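Local coordinates for protein putative esterase (Sulfolobus solfataricus P2, PDB 2RAU) that probably acts as a lipase or related esterase of the alpha/beta-hydrolase superfamily and binds calcium ions, at residues A[27-30]-A[36-39]; A[52-57]-A[131-136]; A[65-70]-A[96-101]. All blocks are in the same frame, centred on the assembly; numbering follows the deposited sequence. Where two conformers were deposited one is given.

Contact 1. Residues A[27-30]-A[36-39]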
loop_
_atom_site.group_PDB
_atom_site.type_symbol
_atom_site.label_atom_id
_atom_site.label_comp_id
_atom_site.label_asym_id
_atom_site.label_seq_id
_atom_site.Cartn_x
_atom_site.Cartn_y
_atom_site.Cartn_z
ATOM N N LYS A 27 15.826 -9.090 2.772
ATOM C CA LYS A 27 14.971 -10.100 2.175
ATOM C C LYS A 27 14.945 -11.379 3.040
ATOM O O LYS A 27 15.972 -11.762 3.647
ATOM C CB LYS A 27 15.613 -10.427 0.853
ATOM C CG LYS A 27 14.903 -11.319 -0.011
ATOM C CD LYS A 27 15.763 -11.567 -1.281
ATOM C CE LYS A 27 15.179 -10.940 -2.451
ATOM N NZ LYS A 27 15.814 -11.487 -3.709
HETATM N N MSE A 28 13.784 -12.038 3.096
HETATM C CA MSE A 28 13.652 -13.297 3.808
HETATM C C MSE A 28 12.940 -14.329 2.938
HETATM O O MSE A 28 11.872 -14.082 2.426
HETATM C CB MSE A 28 12.831 -13.146 5.074
HETATM C CG MSE A 28 12.593 -14.461 5.851
HETATM SE SE MSE A 28 11.584 -14.148 7.491
HETATM C CE MSE A 28 13.097 -13.606 8.573
ATOM N N LYS A 29 13.550 -15.500 2.787
ATOM C CA LYS A 29 12.894 -16.601 2.159
ATOM C C LYS A 29 11.830 -17.187 3.060
ATOM O O LYS A 29 12.045 -17.422 4.254
ATOM C CB LYS A 29 13.900 -17.666 1.834
ATOM C CG LYS A 29 13.324 -18.828 1.018
ATOM C CD LYS A 29 12.949 -18.344 -0.437
ATOM C CE LYS A 29 12.320 -19.420 -1.382
ATOM N NZ LYS A 29 10.940 -19.819 -1.025
ATOM N N ARG A 30 10.669 -17.446 2.458
ATOM C CA ARG A 30 9.521 -18.036 3.126
ATOM C C ARG A 30 9.248 -19.401 2.405
ATOM O O ARG A 30 10.099 -19.903 1.641
ATOM C CB ARG A 30 8.315 -17.098 3.010
ATOM C CG ARG A 30 8.557 -15.656 3.500
ATOM C CD ARG A 30 8.818 -15.557 4.984
ATOM N NE ARG A 30 7.592 -15.532 5.743
ATOM C CZ ARG A 30 7.353 -16.149 6.885
ATOM N NH1 ARG A 30 8.239 -16.891 7.480
ATOM N NH2 ARG A 30 6.194 -16.009 7.461
ATOM N N ASP A 36 7.942 -17.565 -2.808
ATOM C CA ASP A 36 7.540 -17.242 -1.456
ATOM C C ASP A 36 8.704 -16.557 -0.774
ATOM O O ASP A 36 9.516 -17.215 -0.133
ATOM C CB ASP A 36 7.083 -18.500 -0.702
ATOM C CG ASP A 36 5.757 -18.985 -1.203
ATOM O OD1 ASP A 36 4.792 -18.324 -0.852
ATOM O OD2 ASP A 36 5.660 -19.959 -1.981
ATOM N N ILE A 37 8.771 -15.244 -0.962
ATOM C CA ILE A 37 9.846 -14.344 -0.459
ATOM C C ILE A 37 9.145 -13.100 -0.019
ATOM O O ILE A 37 8.147 -12.698 -0.636
ATOM C CB ILE A 37 10.866 -13.953 -1.577
ATOM C CG1 ILE A 37 11.457 -15.214 -2.202
ATOM C CG2 ILE A 37 12.027 -12.980 -1.032
ATOM C CD1 ILE A 37 12.420 -14.909 -3.336
ATOM N N ILE A 38 9.663 -12.470 1.037
ATOM C CA ILE A 38 9.207 -11.121 1.477
ATOM C C ILE A 38 10.431 -10.238 1.648
ATOM O O ILE A 38 11.565 -10.739 1.718
ATOM C CB ILE A 38 8.312 -11.098 2.740
ATOM C CG1 ILE A 38 9.065 -11.695 3.945
ATOM C CG2 ILE A 38 7.043 -11.859 2.476
ATOM C CD1 ILE A 38 8.282 -11.618 5.273
ATOM N N SER A 39 10.234 -8.934 1.564
ATOM C CA SER A 39 11.311 -8.027 1.841
ATOM C C SER A 39 10.867 -6.832 2.668
ATOM O O SER A 39 9.691 -6.581 2.863
ATOM C CB SER A 39 12.116 -7.652 0.580
ATOM O OG SER A 39 11.298 -7.531 -0.567
#
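Residues 27-30 and 36-39 pair as antiparallel strands at the turn end of a beta hairpin, built from strands 21-29 and 37-45 of the large mixed sheet. Met28 and Ile38 form the hydrogen-bonded pair. Met28 N donates to Ile38 O at 2.9 Å, and Ile38 N returns a bond to Met28 O at 3.1 Å; both are nearly straight. Lys27 and Ile37 share one face of the sheet. There Lys27 CG presses on Ile37 CG2 at 3.5 Å, tight for two carbons. Lys29 lies over the other branch of Ile37, with CD 3.9 Å from Ile37 CG1. Its chain bends at chi2 (68°) and again at chi4 (71°), which curls the amine back to the turn. Lys29 NZ then donates to Asp36 O at 3.1 Å and to Arg30 O at 2.8 Å, and it also bonds Ser33 O. Arg30 N reaches Asp36 O at 2.8 Å, from the opposite face of that carbonyl. A leucine in place of Lys29 would probably cost Arg30 O and Ser33 O this ammonium donor and leave Asp36 O with Arg30 N. On the Met28 side, Arg30 CD meets Ile38 CD1 at 4.0 Å, while its guanidinium forms a salt bridge with Asp129 of helix 123-141. The chemistry is thus split: apolar branches and lysine methylenes pack on the strands, and one ammonium group ties together the backbone oxygens that close the hairpin.

Contact 2. Residues A[52-57]-A[131-136]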
loop_
_atom_site.group_PDB
_atom_site.type_symbol
_atom_site.label_atom_id
_atom_site.label_comp_id
_atom_site.label_asym_id
_atom_site.label_seq_id
_atom_site.Cartn_x
_atom_site.Cartn_y
_atom_site.Cartn_z
ATOM N N ALA A 52 9.829 4.080 15.328
ATOM C CA ALA A 52 9.514 3.102 14.285
ATOM C C ALA A 52 8.073 3.230 13.794
ATOM O O ALA A 52 7.126 3.149 14.583
ATOM C CB ALA A 52 9.796 1.669 14.795
ATOM N N VAL A 53 7.932 3.452 12.483
ATOM C CA VAL A 53 6.655 3.426 11.776
ATOM C C VAL A 53 6.754 2.398 10.679
ATOM O O VAL A 53 7.659 2.491 9.865
ATOM C CB VAL A 53 6.323 4.785 11.120
ATOM C CG1 VAL A 53 4.983 4.707 10.491
ATOM C CG2 VAL A 53 6.397 5.916 12.190
ATOM N N LEU A 54 5.827 1.445 10.652
ATOM C CA LEU A 54 5.744 0.468 9.570
ATOM C C LEU A 54 4.480 0.774 8.754
ATOM O O LEU A 54 3.359 0.888 9.302
ATOM C CB LEU A 54 5.694 -0.979 10.097
ATOM C CG LEU A 54 5.302 -2.106 9.124
ATOM C CD1 LEU A 54 6.379 -2.206 7.996
ATOM C CD2 LEU A 54 5.085 -3.411 9.886
ATOM N N ILE A 55 4.661 0.883 7.446
ATOM C CA ILE A 55 3.540 1.140 6.519
ATOM C C ILE A 55 3.270 -0.061 5.642
ATOM O O ILE A 55 4.132 -0.531 4.935
ATOM C CB ILE A 55 3.779 2.441 5.689
ATOM C CG1 ILE A 55 4.231 3.578 6.649
ATOM C CG2 ILE A 55 2.481 2.817 4.868
ATOM C CD1 ILE A 55 4.351 4.975 6.061
ATOM N N LEU A 56 2.045 -0.555 5.730
ATOM C CA LEU A 56 1.557 -1.687 4.971
ATOM C C LEU A 56 0.934 -1.232 3.646
ATOM O O LEU A 56 -0.024 -0.467 3.644
ATOM C CB LEU A 56 0.541 -2.439 5.825
ATOM C CG LEU A 56 0.994 -3.031 7.187
ATOM C CD1 LEU A 56 -0.101 -3.849 7.830
ATOM C CD2 LEU A 56 2.329 -3.841 7.038
ATOM N N PRO A 57 1.503 -1.659 2.514
ATOM C CA PRO A 57 0.889 -1.265 1.260
ATOM C C PRO A 57 -0.465 -1.893 1.008
ATOM O O PRO A 57 -0.824 -2.858 1.649
ATOM C CB PRO A 57 1.874 -1.773 0.203
ATOM C CG PRO A 57 3.177 -2.000 0.984
ATOM C CD PRO A 57 2.737 -2.442 2.308
ATOM N N LYS A 131 4.292 -10.123 10.867
ATOM C CA LYS A 131 4.922 -10.459 12.142
ATOM C C LYS A 131 6.467 -10.569 12.070
ATOM O O LYS A 131 7.191 -10.057 12.952
ATOM C CB LYS A 131 4.294 -11.731 12.753
ATOM C CG LYS A 131 4.976 -12.257 14.037
ATOM C CD LYS A 131 5.129 -11.278 15.213
ATOM C CE LYS A 131 4.121 -11.453 16.308
ATOM N NZ LYS A 131 4.404 -10.554 17.468
ATOM N N GLU A 132 6.970 -11.245 11.047
ATOM C CA GLU A 132 8.411 -11.333 10.834
ATOM C C GLU A 132 9.044 -9.957 10.679
ATOM O O GLU A 132 10.159 -9.725 11.160
ATOM C CB GLU A 132 8.735 -12.179 9.597
ATOM C CG GLU A 132 8.469 -13.635 9.663
ATOM C CD GLU A 132 9.158 -14.333 10.820
ATOM O OE1 GLU A 132 10.302 -14.019 11.167
ATOM O OE2 GLU A 132 8.499 -15.186 11.399
ATOM N N VAL A 133 8.377 -9.062 9.953
ATOM C CA VAL A 133 8.887 -7.702 9.758
ATOM C C VAL A 133 8.860 -6.927 11.109
ATOM O O VAL A 133 9.814 -6.235 11.464
ATOM C CB VAL A 133 8.081 -6.988 8.662
ATOM C CG1 VAL A 133 8.213 -5.506 8.757
ATOM C CG2 VAL A 133 8.442 -7.563 7.260
ATOM N N VAL A 134 7.756 -7.022 11.843
ATOM C CA VAL A 134 7.628 -6.330 13.125
ATOM C C VAL A 134 8.702 -6.771 14.124
ATOM O O VAL A 134 9.291 -5.938 14.797
ATOM C CB VAL A 134 6.181 -6.505 13.732
ATOM C CG1 VAL A 134 6.134 -6.072 15.216
ATOM C CG2 VAL A 134 5.123 -5.766 12.842
ATOM N N SER A 135 8.948 -8.071 14.205
ATOM C CA SER A 135 9.970 -8.612 15.096
ATOM C C SER A 135 11.350 -8.034 14.741
ATOM O O SER A 135 12.126 -7.635 15.614
ATOM C CB SER A 135 9.977 -10.136 15.006
ATOM O OG SER A 135 8.737 -10.674 15.438
ATOM N N PHE A 136 11.659 -7.992 13.451
ATOM C CA PHE A 136 12.916 -7.425 12.976
ATOM C C PHE A 136 13.033 -5.933 13.340
ATOM O O PHE A 136 14.109 -5.427 13.778
ATOM C CB PHE A 136 12.997 -7.561 11.454
ATOM C CG PHE A 136 14.272 -7.027 10.861
ATOM C CD1 PHE A 136 14.385 -5.694 10.496
ATOM C CD2 PHE A 136 15.374 -7.833 10.749
ATOM C CE1 PHE A 136 15.582 -5.186 9.987
ATOM C CE2 PHE A 136 16.565 -7.321 10.241
ATOM C CZ PHE A 136 16.650 -6.008 9.854
#
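Val133 and Val134 of helix 123-141 meet a single side chain of strand 52-56, that of Leu54. Within 131-136, Lys131 begins on the far side of the helix: its CB points away from the strand, and its amine forms a salt bridge with Asp169. Its carbonyl oxygen takes the helical bond from Ser135 N at 2.9 Å. Val133 comes next and points toward the strand. Its CG1 sits against both ends of the leucine fork, 3.9 Å from Leu54 CD1 and 3.9 Å from Leu54 CD2. Val134 follows and adds its CG2, 3.8 Å from Leu54 CD2, with the two side chains nearly perpendicular. Leu54 has CG anti to its own nitrogen (chi1 167°), which carries the fork out toward the helix so that both methyls meet the valines. Phe136 ends the segment and turns to the rings of Trp6 and Trp26. All three touching residues are buried. This is a helix packed on the parallel part of the central sheet, as in the alpha/beta-hydrolase fold. Around the contact, Ile137 of the same helix also packs on Leu54, Tyr161 of helix 153-169 touches Val134, and Ile146 and Leu148 of the adjacent parallel strand 146-151 touch the leucine.

Contact 3. Residues A[65-70]-A[96-101]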
loop_
_atom_site.group_PDB
_atom_site.type_symbol
_atom_site.label_atom_id
_atom_site.label_comp_id
_atom_site.label_asym_id
_atom_site.label_seq_id
_atom_site.Cartn_x
_atom_site.Cartn_y
_atom_site.Cartn_z
ATOM N N GLN A 65 7.383 0.355 -4.110
ATOM C CA GLN A 65 6.547 1.395 -4.657
ATOM C C GLN A 65 6.451 2.575 -3.715
ATOM O O GLN A 65 6.517 3.724 -4.164
ATOM C CB GLN A 65 5.155 0.888 -4.985
ATOM C CG GLN A 65 4.354 1.872 -5.819
ATOM C CD GLN A 65 2.994 1.377 -6.149
ATOM O OE1 GLN A 65 2.284 0.799 -5.315
ATOM N NE2 GLN A 65 2.600 1.602 -7.400
ATOM N N LEU A 66 6.316 2.281 -2.419
ATOM C CA LEU A 66 6.150 3.310 -1.388
ATOM C C LEU A 66 7.354 4.164 -1.123
ATOM O O LEU A 66 7.231 5.255 -0.563
ATOM C CB LEU A 66 5.629 2.693 -0.095
ATOM C CG LEU A 66 4.120 2.676 0.120
ATOM C CD1 LEU A 66 3.241 2.456 -1.108
ATOM C CD2 LEU A 66 3.684 1.887 1.281
ATOM N N VAL A 67 8.523 3.677 -1.531
ATOM C CA VAL A 67 9.765 4.412 -1.357
ATOM C C VAL A 67 10.198 5.049 -2.674
ATOM O O VAL A 67 10.452 6.221 -2.731
ATOM C CB VAL A 67 10.943 3.481 -0.840
ATOM C CG1 VAL A 67 12.282 4.262 -0.632
ATOM C CG2 VAL A 67 10.535 2.657 0.403
ATOM N N THR A 68 10.308 4.251 -3.725
ATOM C CA THR A 68 10.866 4.751 -4.958
ATOM C C THR A 68 9.937 4.725 -6.193
ATOM O O THR A 68 10.368 5.089 -7.295
ATOM C CB THR A 68 12.218 4.040 -5.295
ATOM O OG1 THR A 68 12.019 2.640 -5.265
ATOM C CG2 THR A 68 13.355 4.419 -4.313
ATOM N N ILE A 69 8.665 4.367 -6.026
ATOM C CA ILE A 69 7.711 4.391 -7.127
ATOM C C ILE A 69 8.290 3.602 -8.301
ATOM O O ILE A 69 8.299 4.047 -9.456
ATOM C CB ILE A 69 7.279 5.837 -7.521
ATOM C CG1 ILE A 69 7.246 6.754 -6.251
ATOM C CG2 ILE A 69 5.869 5.841 -8.159
ATOM C CD1 ILE A 69 6.865 8.204 -6.510
ATOM N N SER A 70 8.779 2.413 -7.949
ATOM C CA SER A 70 9.427 1.514 -8.865
ATOM C C SER A 70 9.004 0.061 -8.630
ATOM O O SER A 70 8.393 -0.267 -7.584
ATOM C CB SER A 70 10.937 1.723 -8.733
ATOM O OG SER A 70 11.491 1.356 -7.467
ATOM N N VAL A 96 11.324 4.790 9.151
ATOM C CA VAL A 96 10.116 4.325 8.463
ATOM C C VAL A 96 10.439 3.048 7.708
ATOM O O VAL A 96 11.430 2.972 7.040
ATOM C CB VAL A 96 9.535 5.393 7.494
ATOM C CG1 VAL A 96 8.131 4.950 6.950
ATOM C CG2 VAL A 96 9.503 6.806 8.236
ATOM N N TYR A 97 9.566 2.060 7.831
ATOM C CA TYR A 97 9.767 0.772 7.253
ATOM C C TYR A 97 8.560 0.428 6.432
ATOM O O TYR A 97 7.451 0.906 6.686
ATOM C CB TYR A 97 9.910 -0.306 8.349
ATOM C CG TYR A 97 11.035 -0.111 9.353
ATOM C CD1 TYR A 97 10.871 0.705 10.474
ATOM C CD2 TYR A 97 12.228 -0.781 9.218
ATOM C CE1 TYR A 97 11.872 0.839 11.435
ATOM C CE2 TYR A 97 13.250 -0.652 10.188
ATOM C CZ TYR A 97 13.059 0.165 11.285
ATOM O OH TYR A 97 14.069 0.222 12.221
ATOM N N THR A 98 8.752 -0.425 5.426
ATOM C CA THR A 98 7.646 -0.868 4.609
ATOM C C THR A 98 8.014 -2.207 3.947
ATOM O O THR A 98 9.148 -2.442 3.586
ATOM C CB THR A 98 7.178 0.226 3.602
ATOM O OG1 THR A 98 6.038 -0.246 2.858
ATOM C CG2 THR A 98 8.337 0.683 2.655
ATOM N N ILE A 99 6.998 -3.033 3.768
ATOM C CA ILE A 99 7.099 -4.451 3.396
ATOM C C ILE A 99 6.713 -4.688 1.939
ATOM O O ILE A 99 5.759 -4.063 1.420
ATOM C CB ILE A 99 6.168 -5.285 4.333
ATOM C CG1 ILE A 99 6.256 -6.783 4.006
ATOM C CG2 ILE A 99 4.710 -4.786 4.277
ATOM C CD1 ILE A 99 5.456 -7.788 4.993
ATOM N N ASP A 100 7.530 -5.526 1.285
ATOM C CA ASP A 100 7.230 -6.119 0.013
ATOM C C ASP A 100 6.586 -7.481 0.308
ATOM O O ASP A 100 7.206 -8.376 0.887
ATOM C CB ASP A 100 8.440 -6.323 -0.846
ATOM C CG ASP A 100 9.145 -5.039 -1.192
ATOM O OD1 ASP A 100 8.461 -4.039 -1.466
ATOM O OD2 ASP A 100 10.386 -5.029 -1.278
ATOM N N TYR A 101 5.309 -7.595 -0.019
ATOM C CA TYR A 101 4.588 -8.830 0.154
ATOM C C TYR A 101 5.091 -9.837 -0.867
ATOM O O TYR A 101 5.787 -9.466 -1.805
ATOM C CB TYR A 101 3.123 -8.633 -0.136
ATOM C CG TYR A 101 2.418 -7.625 0.724
ATOM C CD1 TYR A 101 2.442 -7.723 2.123
ATOM C CD2 TYR A 101 1.680 -6.605 0.148
ATOM C CE1 TYR A 101 1.751 -6.808 2.917
ATOM C CE2 TYR A 101 0.979 -5.702 0.922
ATOM C CZ TYR A 101 1.002 -5.801 2.306
ATOM O OH TYR A 101 0.277 -4.877 3.033
#
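Helix 63-68 comes nearest to strand 94-100 at Leu66 and Thr98, whose CA atoms lie 7.5 Å apart, and the helical path ends at Ile69, which has a positive phi of 52°. Side chains therefore make the contact, and Thr98 is the single strand residue that meets the helix. Its two branches take different partners. OG1 lies 3.5 Å from Leu66 CD2, a methyl resting beside a hydroxyl. CG2 lies 3.7 Å from Val67 CG2, where the two side chains run alongside each other, pointing opposite ways. The first torsion of Thr98 explains the division: it sets OG1 opposite the residue's own nitrogen (chi1 -177°) and turns CG2 to the valine. Thr98 was deposited in two conformers, and this account holds for the one described. The leucine side chain also touches Ile55 and Ser61, and an unidentified bound molecule lies about 4 Å from it. Val67 packs in addition on His41 and Val43 of strand 37-45. In this alpha/beta-hydrolase sheet, the short helix following strand 52-56 thus covers the face away from helix 123-141. The threonine hydroxyl, in the conformer described, bonds Ile55 O on the neighbouring strand. The leucine methyl beside it therefore makes only a van der Waals contact, and the methyl pair with Val67 is the wholly apolar half.

How the contacts relate
Contact 1 is the most peripheral of the three, its centre about 18 Å from the chain centre, and is partly buried; contacts 2 and 3 are buried, and contact 3 lies nearest the chain centre. Contact 1 uses backbone bonds and charged side chains. Contact 2 is methyl on methyl, while contact 3 mixes a methyl pair with a methyl beside a hydroxyl. All three reach one mixed sheet. Strand 94-100 lies between 37-45 and 52-56, joined to contact 1 by Ser39 OG and Asp100 OD2 (2.8 Å) and to contact 2 by Val53 O and Tyr97 N (2.8 Å). Helix 123-141 also meets contact 1, where Glu132 packs on Met28 and Arg30.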